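Local coordinates for protein cytochrome P450 monooxygenase (Rhodococcus sp. ECU0066, PDB 6KBH) that probably acts as a self-sufficient monooxygenase, carrying a heme, an FMN and a [2Fe-2S] cluster in a single chain, at residues A[587-599]-A[617-629]. Sequence-based numbering, arbitrary orientation.
With FMN (flavin mononucleotide), chain B.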
ATOM      1  N   GLY A 587       2.759  12.421  31.010  1.00101.57           N
ATOM      2  CA  GLY A 587       1.661  13.179  30.434  1.00 93.17           C
ATOM      3  C   GLY A 587       1.914  14.677  30.429  1.00 98.83           C
ATOM      4  O   GLY A 587       1.089  15.451  29.938  1.00 98.89           O
ATOM      5  N   ILE A 588       3.060  15.090  30.979  1.00 92.24           N
ATOM      6  CA  ILE A 588       3.450  16.494  30.983  1.00 92.18           C
ATOM      7  C   ILE A 588       3.751  16.992  29.574  1.00100.43           C
ATOM      8  O   ILE A 588       3.636  18.194  29.297  1.00100.99           O
ATOM      9  CB  ILE A 588       4.652  16.698  31.925  1.00 88.78           C
ATOM     10  CG1 ILE A 588       4.989  18.185  32.068  1.00 94.23           C
ATOM     11  CG2 ILE A 588       5.861  15.914  31.434  1.00 81.48           C
ATOM     12  CD1 ILE A 588       3.885  19.003  32.698  1.00 90.24           C
ATOM     13  N   THR A 589       4.126  16.097  28.656  1.00 95.97           N
ATOM     14  CA  THR A 589       4.593  16.544  27.344  1.00 91.30           C
ATOM     15  C   THR A 589       3.521  17.270  26.535  1.00 98.09           C
ATOM     16  O   THR A 589       3.794  18.390  26.069  1.00103.39           O
ATOM     17  CB  THR A 589       5.188  15.365  26.567  1.00 93.36           C
ATOM     18  OG1 THR A 589       4.438  14.174  26.832  1.00 92.74           O
ATOM     19  CG2 THR A 589       6.637  15.151  26.975  1.00 95.82           C
ATOM     20  N   PRO A 590       2.316  16.727  26.315  1.00 96.05           N
ATOM     21  CA  PRO A 590       1.346  17.487  25.514  1.00 99.01           C
ATOM     22  C   PRO A 590       0.778  18.689  26.245  1.00 99.90           C
ATOM     23  O   PRO A 590       0.522  19.718  25.609  1.00103.14           O
ATOM     24  CB  PRO A 590       0.261  16.451  25.199  1.00 99.40           C
ATOM     25  CG  PRO A 590       0.294  15.536  26.349  1.00 97.23           C
ATOM     26  CD  PRO A 590       1.737  15.448  26.775  1.00 97.39           C
ATOM     27  N   VAL A 591       0.588  18.601  27.562  1.00 92.31           N
ATOM     28  CA  VAL A 591      -0.056  19.690  28.288  1.00102.58           C
ATOM     29  C   VAL A 591       0.842  20.922  28.330  1.00107.04           C
ATOM     30  O   VAL A 591       0.363  22.058  28.215  1.00106.21           O
ATOM     31  CB  VAL A 591      -0.456  19.228  29.701  1.00 98.07           C
ATOM     32  CG1 VAL A 591       0.688  18.527  30.367  1.00 95.85           C
ATOM     33  CG2 VAL A 591      -0.870  20.404  30.535  1.00104.20           C
ATOM     34  N   ILE A 592       2.154  20.724  28.485  1.00111.36           N
ATOM     35  CA  ILE A 592       3.057  21.865  28.614  1.00108.25           C
ATOM     36  C   ILE A 592       3.056  22.703  27.341  1.00105.03           C
ATOM     37  O   ILE A 592       3.209  23.931  27.397  1.00111.91           O
ATOM     38  CB  ILE A 592       4.472  21.388  28.987  1.00106.53           C
ATOM     39  CG1 ILE A 592       5.365  22.575  29.349  1.00106.49           C
ATOM     40  CG2 ILE A 592       5.110  20.602  27.857  1.00100.13           C
ATOM     41  CD1 ILE A 592       6.371  22.243  30.415  1.00107.26           C
ATOM     42  N   ALA A 593       2.870  22.072  26.178  1.00104.31           N
ATOM     43  CA  ALA A 593       2.699  22.844  24.953  1.00107.01           C
ATOM     44  C   ALA A 593       1.361  23.569  24.947  1.00106.21           C
ATOM     45  O   ALA A 593       1.258  24.672  24.400  1.00103.63           O
ATOM     46  CB  ALA A 593       2.827  21.936  23.732  1.00 91.34           C
ATOM     47  N   MET A 594       0.329  22.965  25.547  1.00101.23           N
ATOM     48  CA  MET A 594      -0.952  23.651  25.686  1.00106.28           C
ATOM     49  C   MET A 594      -0.855  24.796  26.684  1.00113.44           C
ATOM     50  O   MET A 594      -1.501  25.836  26.508  1.00111.66           O
ATOM     51  CB  MET A 594      -2.036  22.660  26.107  1.00 99.75           C
ATOM     52  CG  MET A 594      -2.087  21.406  25.260  1.00 93.80           C
ATOM     53  SD  MET A 594      -3.198  20.158  25.920  1.00103.38           S
ATOM     54  CE  MET A 594      -4.766  20.712  25.260  1.00111.46           C
ATOM     55  N   ALA A 595      -0.057  24.621  27.739  1.00107.36           N
ATOM     56  CA  ALA A 595       0.197  25.722  28.660  1.00109.43           C
ATOM     57  C   ALA A 595       0.870  26.886  27.946  1.00111.83           C
ATOM     58  O   ALA A 595       0.601  28.054  28.252  1.00115.74           O
ATOM     59  CB  ALA A 595       1.053  25.239  29.830  1.00103.92           C
ATOM     60  N   ASP A 596       1.742  26.588  26.980  1.00108.02           N
ATOM     61  CA  ASP A 596       2.463  27.648  26.283  1.00112.56           C
ATOM     62  C   ASP A 596       1.552  28.416  25.332  1.00119.26           C
ATOM     63  O   ASP A 596       1.642  29.649  25.251  1.00118.09           O
ATOM     64  CB  ASP A 596       3.662  27.066  25.538  1.00116.42           C
ATOM     65  CG  ASP A 596       4.787  26.663  26.473  1.00107.62           C
ATOM     66  OD1 ASP A 596       4.768  27.090  27.645  1.00112.77           O
ATOM     67  OD2 ASP A 596       5.696  25.931  26.031  1.00109.82           O
ATOM     68  N   GLN A 597       0.680  27.714  24.593  1.00117.59           N
ATOM     69  CA  GLN A 597      -0.297  28.405  23.751  1.00117.23           C
ATOM     70  C   GLN A 597      -1.085  29.429  24.557  1.00119.43           C
ATOM     71  O   GLN A 597      -1.290  30.563  24.113  1.00119.15           O
ATOM     72  CB  GLN A 597      -1.272  27.419  23.095  1.00109.56           C
ATOM     73  CG  GLN A 597      -0.670  26.273  22.313  1.00119.56           C
ATOM     74  CD  GLN A 597      -1.337  26.094  20.951  1.00111.26           C
ATOM     75  OE1 GLN A 597      -1.044  26.824  20.005  1.00103.55           O
ATOM     76  NE2 GLN A 597      -2.278  25.164  20.868  1.00115.28           N
ATOM     77  N   VAL A 598      -1.522  29.043  25.757  1.00116.85           N
ATOM     78  CA  VAL A 598      -2.405  29.897  26.539  1.00113.38           C
ATOM     79  C   VAL A 598      -1.650  31.080  27.131  1.00120.86           C
ATOM     80  O   VAL A 598      -2.222  32.161  27.299  1.00118.81           O
ATOM     81  CB  VAL A 598      -3.106  29.073  27.630  1.00119.04           C
ATOM     82  CG1 VAL A 598      -4.016  29.954  28.464  1.00123.29           C
ATOM     83  CG2 VAL A 598      -3.901  27.939  27.002  1.00109.53           C
ATOM     84  N   LYS A 599      -0.367  30.915  27.456  1.00120.95           N
ATOM     85  CA  LYS A 599       0.399  32.070  27.908  1.00120.31           C
ATOM     86  C   LYS A 599       0.591  33.072  26.779  1.00121.96           C
ATOM     87  O   LYS A 599       0.680  34.278  27.033  1.00122.19           O
ATOM     88  CB  LYS A 599       1.739  31.629  28.503  1.00112.50           C
ATOM     89  CG  LYS A 599       2.952  31.668  27.583  1.00114.13           C
ATOM     90  CD  LYS A 599       4.200  31.912  28.425  1.00113.81           C
ATOM     91  CE  LYS A 599       5.481  31.871  27.615  1.00111.68           C
ATOM     92  NZ  LYS A 599       6.643  32.203  28.482  1.00111.77           N
ATOM     93  N   MET A 617      10.318  13.753  37.450  1.00100.53           N
ATOM     94  CA  MET A 617       9.285  14.612  36.881  1.00100.99           C
ATOM     95  C   MET A 617       9.965  15.618  35.963  1.00106.64           C
ATOM     96  O   MET A 617      10.633  16.547  36.433  1.00 97.09           O
ATOM     97  CB  MET A 617       8.476  15.303  37.975  1.00104.95           C
ATOM     98  CG  MET A 617       7.152  14.616  38.271  1.00107.56           C
ATOM     99  SD  MET A 617       6.553  14.897  39.948  1.00116.64           S
ATOM    100  CE  MET A 617       6.460  16.683  39.999  1.00104.57           C
ATOM    101  N   ALA A 618       9.795  15.423  34.659  1.00108.94           N
ATOM    102  CA  ALA A 618      10.451  16.255  33.666  1.00 98.25           C
ATOM    103  C   ALA A 618       9.759  17.606  33.544  1.00 93.22           C
ATOM    104  O   ALA A 618       8.556  17.740  33.791  1.00 92.42           O
ATOM    105  CB  ALA A 618      10.467  15.555  32.308  1.00 96.37           C
ATOM    106  N   PHE A 619      10.548  18.614  33.177  1.00 98.54           N
ATOM    107  CA  PHE A 619      10.134  19.974  32.833  1.00 99.42           C
ATOM    108  C   PHE A 619       9.774  20.831  34.038  1.00104.96           C
ATOM    109  O   PHE A 619       9.289  21.947  33.838  1.00111.48           O
ATOM    110  CB  PHE A 619       8.959  19.991  31.850  1.00 97.67           C
ATOM    111  CG  PHE A 619       9.294  19.426  30.502  1.00103.87           C
ATOM    112  CD1 PHE A 619      10.240  20.042  29.698  1.00107.81           C
ATOM    113  CD2 PHE A 619       8.674  18.278  30.039  1.00 95.61           C
ATOM    114  CE1 PHE A 619      10.556  19.526  28.455  1.00 98.87           C
ATOM    115  CE2 PHE A 619       8.987  17.758  28.796  1.00 98.89           C
ATOM    116  CZ  PHE A 619       9.929  18.382  28.005  1.00 97.21           C
ATOM    117  N   LEU A 620       9.993  20.363  35.271  1.00106.31           N
ATOM    118  CA  LEU A 620       9.828  21.245  36.424  1.00104.27           C
ATOM    119  C   LEU A 620      10.719  22.471  36.292  1.00106.06           C
ATOM    120  O   LEU A 620      10.300  23.595  36.595  1.00100.90           O
ATOM    121  CB  LEU A 620      10.148  20.494  37.715  1.00 97.69           C
ATOM    122  CG  LEU A 620       9.346  19.230  38.016  1.00 99.02           C
ATOM    123  CD1 LEU A 620      10.024  18.464  39.127  1.00100.40           C
ATOM    124  CD2 LEU A 620       7.916  19.573  38.396  1.00 93.01           C
ATOM    125  N   ASP A 621      11.960  22.264  35.845  1.00106.63           N
ATOM    126  CA  ASP A 621      12.831  23.363  35.442  1.00110.87           C
ATOM    127  C   ASP A 621      12.127  24.272  34.444  1.00114.77           C
ATOM    128  O   ASP A 621      12.000  25.482  34.653  1.00116.22           O
ATOM    129  CB  ASP A 621      14.108  22.789  34.832  1.00115.04           C
ATOM    130  CG  ASP A 621      13.828  21.600  33.922  1.00120.62           C
ATOM    131  OD1 ASP A 621      13.187  20.635  34.390  1.00122.60           O
ATOM    132  OD2 ASP A 621      14.228  21.637  32.740  1.00115.90           O
ATOM    133  N   ARG A 622      11.668  23.686  33.340  1.00110.60           N
ATOM    134  CA  ARG A 622      10.897  24.424  32.349  1.00109.38           C
ATOM    135  C   ARG A 622       9.640  25.027  32.967  1.00105.11           C
ATOM    136  O   ARG A 622       9.285  26.180  32.684  1.00104.91           O
ATOM    137  CB  ARG A 622      10.548  23.484  31.204  1.00116.18           C
ATOM    138  CG  ARG A 622       9.446  23.939  30.291  1.00114.37           C
ATOM    139  CD  ARG A 622       9.725  23.409  28.911  1.00110.87           C
ATOM    140  NE  ARG A 622       8.704  23.764  27.939  1.00105.50           N
ATOM    141  CZ  ARG A 622       8.660  23.253  26.717  1.00100.83           C
ATOM    142  NH1 ARG A 622       9.580  22.374  26.341  1.00101.99           N
ATOM    143  NH2 ARG A 622       7.709  23.620  25.870  1.00108.66           N
ATOM    144  N   LEU A 623       8.964  24.262  33.831  1.00107.52           N
ATOM    145  CA  LEU A 623       7.741  24.714  34.494  1.00111.06           C
ATOM    146  C   LEU A 623       8.011  25.767  35.563  1.00116.75           C
ATOM    147  O   LEU A 623       7.072  26.439  36.003  1.00116.65           O
ATOM    148  CB  LEU A 623       7.033  23.513  35.118  1.00103.40           C
ATOM    149  CG  LEU A 623       5.534  23.291  34.976  1.00107.37           C
ATOM    150  CD1 LEU A 623       5.079  23.662  33.586  1.00105.54           C
ATOM    151  CD2 LEU A 623       5.265  21.825  35.243  1.00 99.90           C
ATOM    152  N   ALA A 624       9.261  25.906  36.010  1.00114.14           N
ATOM    153  CA  ALA A 624       9.617  26.926  36.986  1.00112.61           C
ATOM    154  C   ALA A 624       9.939  28.258  36.324  1.00113.32           C
ATOM    155  O   ALA A 624       9.494  29.311  36.790  1.00118.44           O
ATOM    156  CB  ALA A 624      10.811  26.464  37.824  1.00115.77           C
ATOM    157  N   ARG A 625      10.710  28.224  35.237  1.00115.77           N
ATOM    158  CA  ARG A 625      11.082  29.444  34.529  1.00117.14           C
ATOM    159  C   ARG A 625       9.874  30.111  33.887  1.00119.86           C
ATOM    160  O   ARG A 625       9.816  31.346  33.810  1.00119.15           O
ATOM    161  CB  ARG A 625      12.145  29.108  33.481  1.00114.54           C
ATOM    162  CG  ARG A 625      12.326  30.121  32.364  1.00118.10           C
ATOM    163  CD  ARG A 625      12.453  29.411  31.015  1.00125.23           C
ATOM    164  NE  ARG A 625      11.154  29.073  30.440  1.00128.96           N
ATOM    165  CZ  ARG A 625      10.982  28.274  29.392  1.00124.28           C
ATOM    166  NH1 ARG A 625      12.027  27.722  28.790  1.00123.82           N
ATOM    167  NH2 ARG A 625       9.758  28.033  28.942  1.00132.67           N
ATOM    168  N   ASP A 626       8.907  29.319  33.431  1.00124.43           N
ATOM    169  CA  ASP A 626       7.668  29.818  32.857  1.00124.36           C
ATOM    170  C   ASP A 626       6.508  29.072  33.495  1.00120.46           C
ATOM    171  O   ASP A 626       6.638  27.901  33.858  1.00120.73           O
ATOM    172  CB  ASP A 626       7.640  29.636  31.334  1.00117.07           C
ATOM    173  CG  ASP A 626       8.283  30.792  30.598  1.00123.38           C
ATOM    174  OD1 ASP A 626       7.763  31.924  30.689  1.00121.88           O
ATOM    175  OD2 ASP A 626       9.315  30.572  29.935  1.00125.58           O
ATOM    176  N   HIS A 627       5.375  29.758  33.638  1.00117.81           N
ATOM    177  CA  HIS A 627       4.194  29.245  34.327  1.00125.19           C
ATOM    178  C   HIS A 627       4.461  28.978  35.805  1.00129.61           C
ATOM    179  O   HIS A 627       3.646  28.321  36.466  1.00126.83           O
ATOM    180  CB  HIS A 627       3.649  27.967  33.671  1.00119.77           C
ATOM    181  CG  HIS A 627       3.744  27.965  32.175  1.00120.51           C
ATOM    182  ND1 HIS A 627       3.037  28.842  31.382  1.00123.67           N
ATOM    183  CD2 HIS A 627       4.471  27.196  31.328  1.00117.08           C
ATOM    184  CE1 HIS A 627       3.319  28.612  30.112  1.00114.18           C
ATOM    185  NE2 HIS A 627       4.187  27.620  30.051  1.00111.83           N
ATOM    186  N   GLY A 628       5.586  29.463  36.341  1.00128.76           N
ATOM    187  CA  GLY A 628       5.918  29.193  37.732  1.00125.96           C
ATOM    188  C   GLY A 628       4.949  29.839  38.701  1.00132.35           C
ATOM    189  O   GLY A 628       4.590  29.247  39.724  1.00128.49           O
ATOM    190  N   GLU A 629       4.526  31.069  38.402  1.00134.37           N
ATOM    191  CA  GLU A 629       3.442  31.691  39.152  1.00129.03           C
ATOM    192  C   GLU A 629       2.178  30.838  39.118  1.00129.62           C
ATOM    193  O   GLU A 629       1.340  30.934  40.022  1.00132.64           O
ATOM    194  CB  GLU A 629       3.161  33.087  38.588  1.00132.97           C
ATOM    195  CG  GLU A 629       3.193  33.151  37.063  1.00137.53           C
ATOM    196  CD  GLU A 629       4.559  33.531  36.520  1.00137.24           C
ATOM    197  OE1 GLU A 629       5.513  33.619  37.321  1.00147.45           O
ATOM    198  OE2 GLU A 629       4.685  33.727  35.292  1.00136.73           O
TER
HETATM  199  N1  FMN B 801       0.783   7.277  22.966  1.00106.63           N
HETATM  200  C2  FMN B 801      -0.233   7.701  22.200  1.00107.64           C
HETATM  201  O2  FMN B 801      -1.080   6.850  21.773  1.00111.58           O
HETATM  202  N3  FMN B 801      -0.389   8.988  21.863  1.00107.30           N
HETATM  203  C4  FMN B 801       0.504   9.893  22.312  1.00104.56           C
HETATM  204  O4  FMN B 801       0.369  11.202  21.988  1.00112.62           O
HETATM  205  C4A FMN B 801       1.569   9.481  23.113  1.00103.67           C
HETATM  206  N5  FMN B 801       2.451  10.393  23.551  1.00 98.03           N
HETATM  207  C5A FMN B 801       3.471   9.983  24.315  1.00 96.99           C
HETATM  208  C6  FMN B 801       4.362  10.947  24.752  1.00 91.54           C
HETATM  209  C7  FMN B 801       5.428  10.583  25.541  1.00 95.05           C
HETATM  210  C7M FMN B 801       6.348  11.759  25.952  1.00 95.25           C
HETATM  211  C8  FMN B 801       5.621   9.247  25.914  1.00 91.05           C
HETATM  212  C8M FMN B 801       6.784   8.799  26.777  1.00 76.38           C
HETATM  213  C9  FMN B 801       4.715   8.283  25.486  1.00 91.87           C
HETATM  214  C9A FMN B 801       3.638   8.641  24.670  1.00 94.17           C
HETATM  215  N10 FMN B 801       2.743   7.727  24.232  1.00 95.39           N
HETATM  216  C10 FMN B 801       1.708   8.138  23.447  1.00104.29           C
HETATM  217  C1' FMN B 801       2.881   6.270  24.548  1.00 93.64           C
HETATM  218  C2' FMN B 801       3.781   5.556  23.571  1.00101.02           C
HETATM  219  O2' FMN B 801       3.264   5.461  22.308  1.00 95.40           O
HETATM  220  C3' FMN B 801       4.115   4.169  24.057  1.00 99.96           C
HETATM  221  O3' FMN B 801       2.990   3.373  24.318  1.00104.56           O
HETATM  222  C4' FMN B 801       5.032   4.221  25.298  1.00103.12           C
HETATM  223  O4' FMN B 801       6.111   5.077  25.308  1.00102.38           O
HETATM  224  C5' FMN B 801       5.713   2.845  25.561  1.00101.05           C
HETATM  225  O5' FMN B 801       6.210   2.116  24.410  1.00103.68           O
HETATM  226  P   FMN B 801       6.544   0.592  24.581  1.00 96.66           P
HETATM  227  O1P FMN B 801       6.475  -0.102  23.245  1.00 98.48           O
HETATM  228  O2P FMN B 801       7.924   0.403  25.126  1.00 99.14           O
HETATM  229  O3P FMN B 801       5.544   0.013  25.532  1.00112.24           O
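Helix 588-599 packs beside helix 620-625 and the residues flanking it, on the parallel sheet over strand 605-611, the axes 11.9 Å apart at an angle of 14°, through an apolar end and a charged end. At the apolar end CD1 of I592 lies 3.7 Å from CD1 of L623 and also touches F619 CB and R622 CG; I588 brings CG2 to the edge of the F619 ring, while its CD1 meets L623 CD2 tip to tip. D596 ties the polar half together. Its OD1 accepts a hydrogen bond from H627 NE2 (2.5 Å), with OD1 in the ring plane, and its OD2 accepts one from R622 NH2 at 3.1 Å, part of a salt bridge, the carboxylate and guanidinium nearly coplanar (6°). R622 NH1 also binds C525 O. Without this carboxylate, as with an alanine here, H627 NE2 would probably lose its acceptor and the R622 guanidinium one of its anchors. A595 CB sits over one face of the imidazole in a CH-pi contact. Farther along, the extended K599 chain carries NZ to D626 OD1, a salt bridge. At the N-terminal end T589, its hydroxyl hydrogen-bonded to I586 O, lies beside the C7M methyl of FMN. Strands 578-584, 605-611 and 631-635 alternate with these helices, consistent with the Rossmann-like lobe of ferredoxin reductase-type modules.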